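Local coordinates for protein backbone pilus subunit (Streptococcus pneumoniae, PDB 3RPK) that forms the backbone (shaft) of the pneumococcal pilus as its major pilin subunit, a cell-wall-anchored surface protein that probably supports adhesion, at residues L17-G22 with A46-I51; T134-V139 with T160-K165; V75-Q80 with K115-H120. All blocks are in the same frame, centred on the assembly; numbering follows the deposited sequence.

How the contacts relate
Contacts 1 and 2 lie with centres about 14 Å apart and touch through Leu18, whose methyls rest on Thr134 and Gly135. Contact 3 sits about 15 Å from contact 2, centre to centre, and meets it where Glu118 and His120 pack against Lys137. Contacts 1 and 3 are about 23 Å apart between centres and about 7 Å between nearest atoms. Lys16, just before 17-22, ties the three together: its backbone hydrogen-bonds Ile51 of contact 1, and its NZ hydrogen-bonds Ser136 O of contact 2 and forms a salt bridge with Glu118 of contact 3. Asn159, directly before Thr160, hydrogen-bonds Leu17 O through ND2. Lysine, asparagine and glutamate together are consistent with a pilin isopeptide site.

Contact 1 (L17-G22 with A46-I51); sequences LLATDG and ANAKEI
Leu18 and Lys49 face each other as an antiparallel hydrogen-bonded pair. Leu18 N donates to Lys49 O at 2.8 Å and 169°, and Lys49 N returns a bond to Leu18 O at 3.1 Å and 176°. One step along, Leu17 and Glu50 form the adjoining non-hydrogen-bonded pair. Their side chains share a face of the sheet, with the Leu17 methyl CD2 lying 3.7 Å from Glu50 CG and the two chains crossing at a slant. On the other face Ile51 reaches back with CD1 to touch Leu18 CB at 3.7 Å; the same methyl also meets CG and CD1 of that leucine. Where the strands give way to loop, Ala19 CB and Ala48 CB abut at 3.6 Å.

Farther out, the polar ends find other partners. Glu50, extended with CG anti to the backbone N (chi1 -154°), carries OE1 to His15 ND1. The Lys49 chain bends twice and hydrogen-bonds through NZ to Asn268 of the following domain. Leu17 is covered by Met24 and Ile27 of helix 23-29, while its carbonyl accepts from Asn159 ND2. Short strand 49-51 is thus an antiparallel neighbour of strand 11-18, in a mixed sheet of the N-terminal domain of this Ig-like pilin.

Contact 2 (T134-V139 with T160-K165); sequences TGSKAV and TEAKPK
Thr160 lodges against Ser136, Lys137 and Val139, and buries the largest area of any residue here. CB lies 3.4 Å from Lys137 O. From there the two branches part: with chi1 at 62°, OG1 stands between the backbone N and the carbonyl carbon, which puts the hydroxyl on the same side as the backbone N-H and lets both reach one acceptor. Thr160 OG1 donates to Lys137 O at 2.8 Å, tilted 24° from the carbonyl plane, while Thr160 N bonds to that same oxygen at 2.8 Å and 169°. Two donors from one residue therefore grip a single backbone oxygen and fix the rotation of the threonine. OG1 also approaches Ser136 OG at 3.0 Å, and Thr160 O comes to 3.1 Å from that serine oxygen. The other branch, CG2, turns to Val139 and meets its CG2 methyl at 3.9 Å, the two side chains crossing at an angle.

Beyond the pair, Ser136 O accepts from Lys16 NZ, and a backbone bond joins Val139 to Lys158. Pro164 packs on Phe297 and Tyr299, and Lys165 pairs with Lys202 as strand 165-170 begins. The arrangement clasps the start of an extended interdomain linker, by which successive Ig-like domains of the pilin follow one another.

Contact 3 (V75-Q80 with K115-H120); sequences VNIDPQ and KIYEIH
Ile77 sets a methyl squarely on the ring of Tyr117, in a CH-pi contact: CG2 stands 3.6 Å from the ring centroid and only 11° off the normal. A chi1 of -66° sets CG2 anti to the backbone N and CG1 anti to the carbonyl carbon, which brings CG2 over the ring and CD1 to its CB end, 3.9 Å from Tyr117 CB. The two side chains run past one another in opposite directions.

Plain apolar packing extends the patch, where Ile77 CD1 meets Ile119 CD1 at 4.1 Å. Pro79 makes a separate van der Waals approach at the hydroxyl end of the ring: its CA lies 3.9 Å from Tyr117 OH, and its carbonyl oxygen sits at the ring edge, near the plane.

Among the polar bonds, Asn63 links the two segments from outside, its side-chain OD1 bonded to Tyr117 OH and Lys115 NZ and its backbone to Ile77. Along segment 115-120, His120 ND1 donates to Glu118 OE1 at 2.9 Å, the carboxylate oxygen lying in the imidazole plane. The ring of Tyr125 meets that histidine at about a right angle, and the other oxygen, Glu118 OE2, makes a salt bridge with Lys16.

Strand 112-118 lies between strands 55-59 and 141-145, and the loop after strand 75-76 packs on the side of this antiparallel sheet where Tyr117 projects, in the N-terminal domain of this Ig-like pilin.

Contact 1 (L17-G22 with A46-I51)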
ATOM      1  N   LEU A  17      -0.596  35.729   9.682  1.00 20.96           N
ATOM      2  CA  LEU A  17      -1.980  35.523   9.286  1.00 20.86           C
ATOM      3  C   LEU A  17      -2.269  34.060   9.046  1.00 26.07           C
ATOM      4  O   LEU A  17      -1.377  33.292   8.683  1.00 25.25           O
ATOM      5  CB  LEU A  17      -2.299  36.277   7.983  1.00 20.74           C
ATOM      6  CG  LEU A  17      -1.978  37.768   7.898  1.00 25.37           C
ATOM      7  CD1 LEU A  17      -1.994  38.218   6.459  1.00 25.80           C
ATOM      8  CD2 LEU A  17      -2.931  38.625   8.768  1.00 25.20           C
ATOM      9  N   LEU A  18      -3.533  33.677   9.253  1.00 24.43           N
ATOM     10  CA  LEU A  18      -4.026  32.352   8.919  1.00 24.82           C
ATOM     11  C   LEU A  18      -5.129  32.638   7.938  1.00 32.76           C
ATOM     12  O   LEU A  18      -6.203  33.120   8.311  1.00 34.17           O
ATOM     13  CB  LEU A  18      -4.496  31.519  10.114  1.00 24.14           C
ATOM     14  CG  LEU A  18      -3.428  30.703  10.852  1.00 27.70           C
ATOM     15  CD1 LEU A  18      -4.071  29.837  11.930  1.00 27.45           C
ATOM     16  CD2 LEU A  18      -2.569  29.843   9.889  1.00 27.68           C
ATOM     17  N   ALA A  19      -4.789  32.514   6.663  1.00 29.65           N
ATOM     18  CA  ALA A  19      -5.703  32.799   5.577  1.00 29.46           C
ATOM     19  C   ALA A  19      -5.611  31.736   4.513  1.00 33.96           C
ATOM     20  O   ALA A  19      -4.710  30.891   4.517  1.00 34.02           O
ATOM     21  CB  ALA A  19      -5.403  34.171   4.991  1.00 30.29           C
ATOM     22  N   THR A  20      -6.569  31.771   3.615  1.00 31.45           N
ATOM     23  CA  THR A  20      -6.647  30.859   2.496  1.00 32.39           C
ATOM     24  C   THR A  20      -5.743  31.457   1.420  1.00 38.95           C
ATOM     25  O   THR A  20      -5.408  32.640   1.501  1.00 37.83           O
ATOM     26  CB  THR A  20      -8.118  30.796   2.004  1.00 39.94           C
ATOM     27  OG1 THR A  20      -8.430  31.971   1.252  1.00 39.82           O
ATOM     28  CG2 THR A  20      -9.117  30.656   3.137  1.00 37.47           C
ATOM     29  N   ASP A  21      -5.351  30.657   0.418  1.00 38.21           N
ATOM     30  CA  ASP A  21      -4.637  31.176  -0.740  1.00 38.99           C
ATOM     31  C   ASP A  21      -5.801  31.697  -1.584  1.00 44.48           C
ATOM     32  O   ASP A  21      -6.775  30.974  -1.840  1.00 45.24           O
ATOM     33  CB  ASP A  21      -3.858  30.068  -1.457  1.00 41.26           C
ATOM     34  CG  ASP A  21      -2.735  29.465  -0.646  1.00 53.19           C
ATOM     35  OD1 ASP A  21      -2.378  30.049   0.407  1.00 54.45           O
ATOM     36  OD2 ASP A  21      -2.188  28.426  -1.079  1.00 59.43           O
ATOM     37  N   GLY A  22      -5.751  32.977  -1.887  1.00 40.77           N
ATOM     38  CA  GLY A  22      -6.836  33.696  -2.536  1.00 40.70           C
ATOM     39  C   GLY A  22      -7.007  34.946  -1.712  1.00 46.38           C
ATOM     40  O   GLY A  22      -7.057  36.049  -2.256  1.00 46.45           O
ATOM     41  N   ALA A  46     -11.731  39.145   3.977  1.00 45.20           N
ATOM     42  CA  ALA A  46     -12.951  38.735   4.663  1.00 44.92           C
ATOM     43  C   ALA A  46     -12.809  37.737   5.837  1.00 47.89           C
ATOM     44  O   ALA A  46     -13.009  38.124   6.996  1.00 46.84           O
ATOM     45  CB  ALA A  46     -13.869  38.090   3.628  1.00 45.61           C
ATOM     46  N   ASN A  47     -12.376  36.494   5.533  1.00 43.35           N
ATOM     47  CA  ASN A  47     -12.173  35.403   6.484  1.00 42.21           C
ATOM     48  C   ASN A  47     -10.711  35.300   7.012  1.00 40.85           C
ATOM     49  O   ASN A  47     -10.466  34.509   7.924  1.00 40.89           O
ATOM     50  CB  ASN A  47     -12.629  34.050   5.907  1.00 46.76           C
ATOM     51  CG  ASN A  47     -14.131  33.831   5.959  1.00 77.46           C
ATOM     52  OD1 ASN A  47     -14.662  33.139   6.847  1.00 74.42           O
ATOM     53  ND2 ASN A  47     -14.843  34.388   4.990  1.00 69.27           N
ATOM     54  N   ALA A  48      -9.759  36.088   6.461  1.00 32.46           N
ATOM     55  CA  ALA A  48      -8.350  36.078   6.887  1.00 30.22           C
ATOM     56  C   ALA A  48      -8.220  36.572   8.324  1.00 29.87           C
ATOM     57  O   ALA A  48      -8.755  37.617   8.667  1.00 29.88           O
ATOM     58  CB  ALA A  48      -7.510  36.949   5.961  1.00 30.90           C
ATOM     59  N   LYS A  49      -7.547  35.816   9.168  1.00 24.41           N
ATOM     60  CA  LYS A  49      -7.396  36.222  10.559  1.00 23.55           C
ATOM     61  C   LYS A  49      -5.949  36.410  10.987  1.00 27.72           C
ATOM     62  O   LYS A  49      -5.073  35.633  10.595  1.00 26.77           O
ATOM     63  CB  LYS A  49      -8.205  35.345  11.515  1.00 25.37           C
ATOM     64  CG  LYS A  49      -7.847  33.874  11.518  1.00 32.32           C
ATOM     65  CD  LYS A  49      -9.087  33.019  11.697  1.00 47.40           C
ATOM     66  CE  LYS A  49      -9.620  32.499  10.380  1.00 63.73           C
ATOM     67  NZ  LYS A  49     -10.775  31.588  10.574  1.00 77.61           N
ATOM     68  N   GLU A  50      -5.702  37.509  11.726  1.00 24.01           N
ATOM     69  CA  GLU A  50      -4.390  37.897  12.226  1.00 23.16           C
ATOM     70  C   GLU A  50      -4.178  37.192  13.555  1.00 27.54           C
ATOM     71  O   GLU A  50      -5.108  37.060  14.372  1.00 28.54           O
ATOM     72  CB  GLU A  50      -4.270  39.427  12.358  1.00 24.15           C
ATOM     73  CG  GLU A  50      -2.841  39.937  12.247  1.00 34.31           C
ATOM     74  CD  GLU A  50      -2.656  41.440  12.126  1.00 55.59           C
ATOM     75  OE1 GLU A  50      -1.631  41.953  12.632  1.00 46.89           O
ATOM     76  OE2 GLU A  50      -3.526  42.107  11.522  1.00 51.38           O
ATOM     77  N   ILE A  51      -2.956  36.699  13.747  1.00 22.12           N
ATOM     78  CA  ILE A  51      -2.615  35.923  14.915  1.00 19.99           C
ATOM     79  C   ILE A  51      -1.535  36.550  15.743  1.00 21.31           C
ATOM     80  O   ILE A  51      -0.514  36.977  15.220  1.00 20.97           O
ATOM     81  CB  ILE A  51      -2.366  34.451  14.491  1.00 23.12           C
ATOM     82  CG1 ILE A  51      -3.703  33.689  14.433  1.00 24.23           C
ATOM     83  CG2 ILE A  51      -1.417  33.720  15.420  1.00 23.84           C
ATOM     84  CD1 ILE A  51      -4.307  33.575  13.134  1.00 27.75           C
TER

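Contact 2 (T134-V139 with T160-K165)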
ATOM      1  N   THR A 134      -4.116  26.425  15.892  1.00 35.84           N
ATOM      2  CA  THR A 134      -2.929  25.699  15.464  1.00 35.28           C
ATOM      3  C   THR A 134      -2.706  25.950  13.966  1.00 37.52           C
ATOM      4  O   THR A 134      -3.632  25.827  13.153  1.00 38.50           O
ATOM      5  CB  THR A 134      -2.877  24.255  16.015  1.00 46.08           C
ATOM      6  OG1 THR A 134      -1.539  23.763  15.958  1.00 52.76           O
ATOM      7  CG2 THR A 134      -3.821  23.299  15.316  1.00 42.26           C
ATOM      8  N   GLY A 135      -1.513  26.398  13.630  1.00 30.89           N
ATOM      9  CA  GLY A 135      -1.197  26.724  12.252  1.00 29.46           C
ATOM     10  C   GLY A 135       0.162  26.250  11.798  1.00 30.28           C
ATOM     11  O   GLY A 135       0.895  25.602  12.546  1.00 28.85           O
ATOM     12  N   SER A 136       0.476  26.575  10.541  1.00 25.99           N
ATOM     13  CA  SER A 136       1.719  26.250   9.858  1.00 25.13           C
ATOM     14  C   SER A 136       2.710  27.397  10.042  1.00 27.38           C
ATOM     15  O   SER A 136       2.297  28.561   9.965  1.00 27.64           O
ATOM     16  CB  SER A 136       1.454  26.035   8.370  1.00 28.34           C
ATOM     17  OG  SER A 136       2.281  25.002   7.863  1.00 39.96           O
ATOM     18  N   LYS A 137       4.012  27.075  10.280  1.00 20.65           N
ATOM     19  CA  LYS A 137       5.101  28.050  10.434  1.00 19.03           C
ATOM     20  C   LYS A 137       5.247  28.879   9.155  1.00 23.99           C
ATOM     21  O   LYS A 137       4.898  28.393   8.092  1.00 24.43           O
ATOM     22  CB  LYS A 137       6.428  27.366  10.828  1.00 19.42           C
ATOM     23  CG  LYS A 137       6.884  26.252   9.887  1.00 17.89           C
ATOM     24  CD  LYS A 137       8.249  25.681  10.234  1.00 23.88           C
ATOM     25  CE  LYS A 137       8.368  25.025  11.596  1.00 37.34           C
ATOM     26  NZ  LYS A 137       7.385  23.924  11.778  1.00 43.19           N
ATOM     27  N   ALA A 138       5.716  30.127   9.250  1.00 20.85           N
ATOM     28  CA  ALA A 138       5.846  30.988   8.078  1.00 20.37           C
ATOM     29  C   ALA A 138       7.079  30.734   7.232  1.00 24.66           C
ATOM     30  O   ALA A 138       8.146  30.342   7.734  1.00 25.40           O
ATOM     31  CB  ALA A 138       5.804  32.441   8.494  1.00 21.39           C
ATOM     32  N   VAL A 139       6.937  31.030   5.935  1.00 20.17           N
ATOM     33  CA  VAL A 139       8.016  30.947   4.961  1.00 19.52           C
ATOM     34  C   VAL A 139       8.976  32.064   5.371  1.00 22.70           C
ATOM     35  O   VAL A 139       8.477  33.160   5.668  1.00 23.86           O
ATOM     36  CB  VAL A 139       7.461  31.090   3.507  1.00 23.26           C
ATOM     37  CG1 VAL A 139       8.526  31.548   2.519  1.00 23.15           C
ATOM     38  CG2 VAL A 139       6.844  29.784   3.038  1.00 23.07           C
ATOM     39  N   THR A 160       3.985  28.081   5.447  1.00 25.26           N
ATOM     40  CA  THR A 160       4.408  26.850   4.806  1.00 24.53           C
ATOM     41  C   THR A 160       3.205  25.938   4.519  1.00 29.08           C
ATOM     42  O   THR A 160       2.082  26.154   4.991  1.00 28.02           O
ATOM     43  CB  THR A 160       5.499  26.162   5.617  1.00 28.71           C
ATOM     44  OG1 THR A 160       4.968  25.809   6.896  1.00 25.05           O
ATOM     45  CG2 THR A 160       6.770  27.025   5.758  1.00 27.48           C
ATOM     46  N   GLU A 161       3.465  24.941   3.698  1.00 26.90           N
ATOM     47  CA  GLU A 161       2.547  23.929   3.213  1.00 26.59           C
ATOM     48  C   GLU A 161       2.594  22.733   4.181  1.00 30.27           C
ATOM     49  O   GLU A 161       3.638  22.074   4.296  1.00 31.64           O
ATOM     50  CB  GLU A 161       2.944  23.542   1.758  1.00 28.27           C
ATOM     51  CG  GLU A 161       4.436  23.215   1.497  1.00 45.38           C
ATOM     52  CD  GLU A 161       5.529  24.291   1.446  1.00 63.21           C
ATOM     53  OE1 GLU A 161       5.343  25.326   0.763  1.00 43.84           O
ATOM     54  OE2 GLU A 161       6.617  24.046   2.021  1.00 49.30           O
ATOM     55  N   ALA A 162       1.496  22.498   4.936  1.00 23.81           N
ATOM     56  CA  ALA A 162       1.433  21.360   5.861  1.00 22.04           C
ATOM     57  C   ALA A 162       1.233  20.084   5.054  1.00 22.16           C
ATOM     58  O   ALA A 162       0.451  20.084   4.096  1.00 22.21           O
ATOM     59  CB  ALA A 162       0.300  21.540   6.855  1.00 22.74           C
ATOM     60  N   LYS A 163       1.994  19.025   5.379  1.00 15.72           N
ATOM     61  CA  LYS A 163       1.885  17.783   4.635  1.00 15.45           C
ATOM     62  C   LYS A 163       0.653  17.001   5.075  1.00 20.97           C
ATOM     63  O   LYS A 163       0.366  16.975   6.287  1.00 21.78           O
ATOM     64  CB  LYS A 163       3.149  16.922   4.773  1.00 17.70           C
ATOM     65  CG  LYS A 163       4.166  17.116   3.661  1.00 26.97           C
ATOM     66  CD  LYS A 163       5.590  16.827   4.153  1.00 34.31           C
ATOM     67  CE  LYS A 163       6.638  17.671   3.450  1.00 41.00           C
ATOM     68  NZ  LYS A 163       6.531  19.130   3.782  1.00 49.25           N
ATOM     69  N   PRO A 164      -0.105  16.372   4.121  1.00 16.05           N
ATOM     70  CA  PRO A 164      -1.239  15.538   4.537  1.00 15.48           C
ATOM     71  C   PRO A 164      -0.724  14.214   5.106  1.00 22.73           C
ATOM     72  O   PRO A 164       0.438  13.834   4.863  1.00 23.85           O
ATOM     73  CB  PRO A 164      -2.059  15.358   3.253  1.00 16.33           C
ATOM     74  CG  PRO A 164      -1.192  15.746   2.149  1.00 20.36           C
ATOM     75  CD  PRO A 164       0.098  16.299   2.663  1.00 16.62           C
ATOM     76  N   LYS A 165      -1.549  13.529   5.902  1.00 19.49           N
ATOM     77  CA  LYS A 165      -1.103  12.266   6.479  1.00 19.41           C
ATOM     78  C   LYS A 165      -2.033  11.153   6.106  1.00 22.35           C
ATOM     79  O   LYS A 165      -3.219  11.400   5.936  1.00 22.44           O
ATOM     80  CB  LYS A 165      -0.867  12.393   7.988  1.00 22.47           C
ATOM     81  CG  LYS A 165       0.551  12.840   8.295  1.00 37.11           C
ATOM     82  CD  LYS A 165       0.694  13.273   9.725  1.00 48.56           C
ATOM     83  CE  LYS A 165       2.103  13.080  10.218  1.00 61.99           C
ATOM     84  NZ  LYS A 165       2.315  11.706  10.738  1.00 70.56           N
TER

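Contact 3 (V75-Q80 with K115-H120)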
ATOM      1  N   VAL A  75      25.150  32.475  16.665  1.00 30.05           N
ATOM      2  CA  VAL A  75      24.128  31.438  16.501  1.00 28.34           C
ATOM      3  C   VAL A  75      23.441  31.694  15.165  1.00 29.00           C
ATOM      4  O   VAL A  75      23.085  32.839  14.867  1.00 27.73           O
ATOM      5  CB  VAL A  75      23.080  31.453  17.657  1.00 32.39           C
ATOM      6  CG1 VAL A  75      22.216  30.190  17.640  1.00 32.47           C
ATOM      7  CG2 VAL A  75      23.746  31.626  19.019  1.00 32.08           C
ATOM      8  N   ASN A  76      23.254  30.630  14.367  1.00 24.22           N
ATOM      9  CA  ASN A  76      22.575  30.712  13.071  1.00 23.11           C
ATOM     10  C   ASN A  76      21.403  29.744  12.957  1.00 24.65           C
ATOM     11  O   ASN A  76      21.342  28.772  13.701  1.00 22.28           O
ATOM     12  CB  ASN A  76      23.545  30.616  11.882  1.00 24.19           C
ATOM     13  CG  ASN A  76      24.128  29.249  11.642  1.00 63.60           C
ATOM     14  OD1 ASN A  76      25.292  28.989  12.243  1.00 63.16           O
ATOM     15  ND2 ASN A  76      23.564  28.425  10.902  1.00 55.08           N
ATOM     16  N   ILE A  77      20.473  30.028  12.025  1.00 21.78           N
ATOM     17  CA  ILE A  77      19.278  29.234  11.731  1.00 21.50           C
ATOM     18  C   ILE A  77      19.488  28.434  10.412  1.00 27.36           C
ATOM     19  O   ILE A  77      20.115  28.930   9.474  1.00 26.35           O
ATOM     20  CB  ILE A  77      18.028  30.192  11.706  1.00 24.05           C
ATOM     21  CG1 ILE A  77      17.768  30.783  13.105  1.00 24.41           C
ATOM     22  CG2 ILE A  77      16.765  29.520  11.160  1.00 23.50           C
ATOM     23  CD1 ILE A  77      16.695  31.866  13.182  1.00 37.17           C
ATOM     24  N   ASP A  78      18.996  27.187  10.364  1.00 26.88           N
ATOM     25  CA  ASP A  78      19.067  26.368   9.159  1.00 27.97           C
ATOM     26  C   ASP A  78      17.959  26.816   8.207  1.00 33.40           C
ATOM     27  O   ASP A  78      16.799  26.913   8.621  1.00 32.46           O
ATOM     28  CB  ASP A  78      18.940  24.877   9.482  1.00 31.00           C
ATOM     29  CG  ASP A  78      19.174  23.982   8.271  1.00 50.24           C
ATOM     30  OD1 ASP A  78      20.360  23.759   7.916  1.00 50.56           O
ATOM     31  OD2 ASP A  78      18.172  23.530   7.659  1.00 59.26           O
ATOM     32  N   PRO A  79      18.303  27.111   6.934  1.00 32.68           N
ATOM     33  CA  PRO A  79      17.285  27.605   5.989  1.00 33.33           C
ATOM     34  C   PRO A  79      16.043  26.727   5.817  1.00 40.17           C
ATOM     35  O   PRO A  79      14.932  27.261   5.723  1.00 40.38           O
ATOM     36  CB  PRO A  79      18.066  27.756   4.683  1.00 34.93           C
ATOM     37  CG  PRO A  79      19.477  27.953   5.108  1.00 39.19           C
ATOM     38  CD  PRO A  79      19.637  27.061   6.296  1.00 34.60           C
ATOM     39  N   GLN A  80      16.218  25.396   5.809  1.00 37.76           N
ATOM     40  CA  GLN A  80      15.102  24.463   5.618  1.00 38.03           C
ATOM     41  C   GLN A  80      14.527  23.814   6.900  1.00 39.95           C
ATOM     42  O   GLN A  80      13.403  23.310   6.861  1.00 39.89           O
ATOM     43  CB  GLN A  80      15.412  23.424   4.504  1.00 39.96           C
ATOM     44  CG  GLN A  80      16.704  22.608   4.729  1.00 61.02           C
ATOM     45  CD  GLN A  80      17.219  21.837   3.522  1.00 82.81           C
ATOM     46  OE1 GLN A  80      18.410  21.478   3.444  1.00 75.01           O
ATOM     47  NE2 GLN A  80      16.335  21.504   2.586  1.00 77.05           N
ATOM     48  N   LYS A 115      16.875  38.498   6.948  1.00 23.23           N
ATOM     49  CA  LYS A 115      15.846  37.477   6.893  1.00 22.36           C
ATOM     50  C   LYS A 115      15.080  37.494   8.209  1.00 26.19           C
ATOM     51  O   LYS A 115      15.655  37.823   9.244  1.00 26.37           O
ATOM     52  CB  LYS A 115      16.439  36.092   6.607  1.00 24.28           C
ATOM     53  CG  LYS A 115      16.783  35.872   5.150  1.00 24.01           C
ATOM     54  CD  LYS A 115      17.892  34.859   4.995  1.00 21.94           C
ATOM     55  CE  LYS A 115      17.519  33.781   4.016  1.00 34.72           C
ATOM     56  NZ  LYS A 115      18.692  32.957   3.628  1.00 47.57           N
ATOM     57  N   ILE A 116      13.780  37.187   8.162  1.00 22.81           N
ATOM     58  CA  ILE A 116      12.913  37.066   9.342  1.00 22.29           C
ATOM     59  C   ILE A 116      12.382  35.634   9.354  1.00 24.41           C
ATOM     60  O   ILE A 116      11.742  35.198   8.387  1.00 24.19           O
ATOM     61  CB  ILE A 116      11.765  38.122   9.475  1.00 25.33           C
ATOM     62  CG1 ILE A 116      12.238  39.563   9.112  1.00 26.07           C
ATOM     63  CG2 ILE A 116      11.167  38.068  10.887  1.00 24.61           C
ATOM     64  CD1 ILE A 116      11.150  40.512   8.643  1.00 33.47           C
ATOM     65  N   TYR A 117      12.720  34.895  10.421  1.00 18.77           N
ATOM     66  CA  TYR A 117      12.305  33.513  10.665  1.00 18.01           C
ATOM     67  C   TYR A 117      11.272  33.460  11.796  1.00 21.22           C
ATOM     68  O   TYR A 117      11.279  34.295  12.697  1.00 20.53           O
ATOM     69  CB  TYR A 117      13.509  32.647  11.073  1.00 19.35           C
ATOM     70  CG  TYR A 117      14.464  32.340   9.950  1.00 22.40           C
ATOM     71  CD1 TYR A 117      14.275  31.226   9.132  1.00 24.24           C
ATOM     72  CD2 TYR A 117      15.584  33.138   9.722  1.00 23.44           C
ATOM     73  CE1 TYR A 117      15.170  30.920   8.110  1.00 23.48           C
ATOM     74  CE2 TYR A 117      16.492  32.833   8.708  1.00 24.02           C
ATOM     75  CZ  TYR A 117      16.264  31.736   7.892  1.00 30.18           C
ATOM     76  OH  TYR A 117      17.105  31.449   6.858  1.00 36.19           O
ATOM     77  N   GLU A 118      10.424  32.447  11.772  1.00 17.74           N
ATOM     78  CA  GLU A 118       9.454  32.230  12.823  1.00 17.65           C
ATOM     79  C   GLU A 118       9.954  31.055  13.663  1.00 22.73           C
ATOM     80  O   GLU A 118      10.336  30.031  13.090  1.00 22.15           O
ATOM     81  CB  GLU A 118       8.051  31.938  12.243  1.00 18.97           C
ATOM     82  CG  GLU A 118       7.006  31.650  13.311  1.00 28.47           C
ATOM     83  CD  GLU A 118       5.821  30.784  12.913  1.00 46.77           C
ATOM     84  OE1 GLU A 118       5.759  29.621  13.373  1.00 33.35           O
ATOM     85  OE2 GLU A 118       4.926  31.279  12.193  1.00 33.36           O
ATOM     86  N   ILE A 119       9.992  31.211  15.012  1.00 20.32           N
ATOM     87  CA  ILE A 119      10.346  30.112  15.909  1.00 20.32           C
ATOM     88  C   ILE A 119       8.996  29.535  16.371  1.00 25.76           C
ATOM     89  O   ILE A 119       8.360  30.034  17.314  1.00 25.43           O
ATOM     90  CB  ILE A 119      11.337  30.450  17.050  1.00 23.38           C
ATOM     91  CG1 ILE A 119      12.514  31.299  16.574  1.00 23.92           C
ATOM     92  CG2 ILE A 119      11.813  29.176  17.760  1.00 24.64           C
ATOM     93  CD1 ILE A 119      13.395  30.711  15.364  1.00 38.36           C
ATOM     94  N   HIS A 120       8.522  28.552  15.586  1.00 21.96           N
ATOM     95  CA  HIS A 120       7.251  27.875  15.738  1.00 21.40           C
ATOM     96  C   HIS A 120       7.050  27.271  17.121  1.00 24.49           C
ATOM     97  O   HIS A 120       5.943  27.348  17.651  1.00 23.36           O
ATOM     98  CB  HIS A 120       7.092  26.825  14.624  1.00 22.21           C
ATOM     99  CG  HIS A 120       5.703  26.273  14.493  1.00 25.77           C
ATOM    100  ND1 HIS A 120       4.650  27.057  14.036  1.00 27.51           N
ATOM    101  CD2 HIS A 120       5.241  25.030  14.752  1.00 27.68           C
ATOM    102  CE1 HIS A 120       3.588  26.271  14.041  1.00 27.06           C
ATOM    103  NE2 HIS A 120       3.894  25.038  14.446  1.00 27.64           N
TER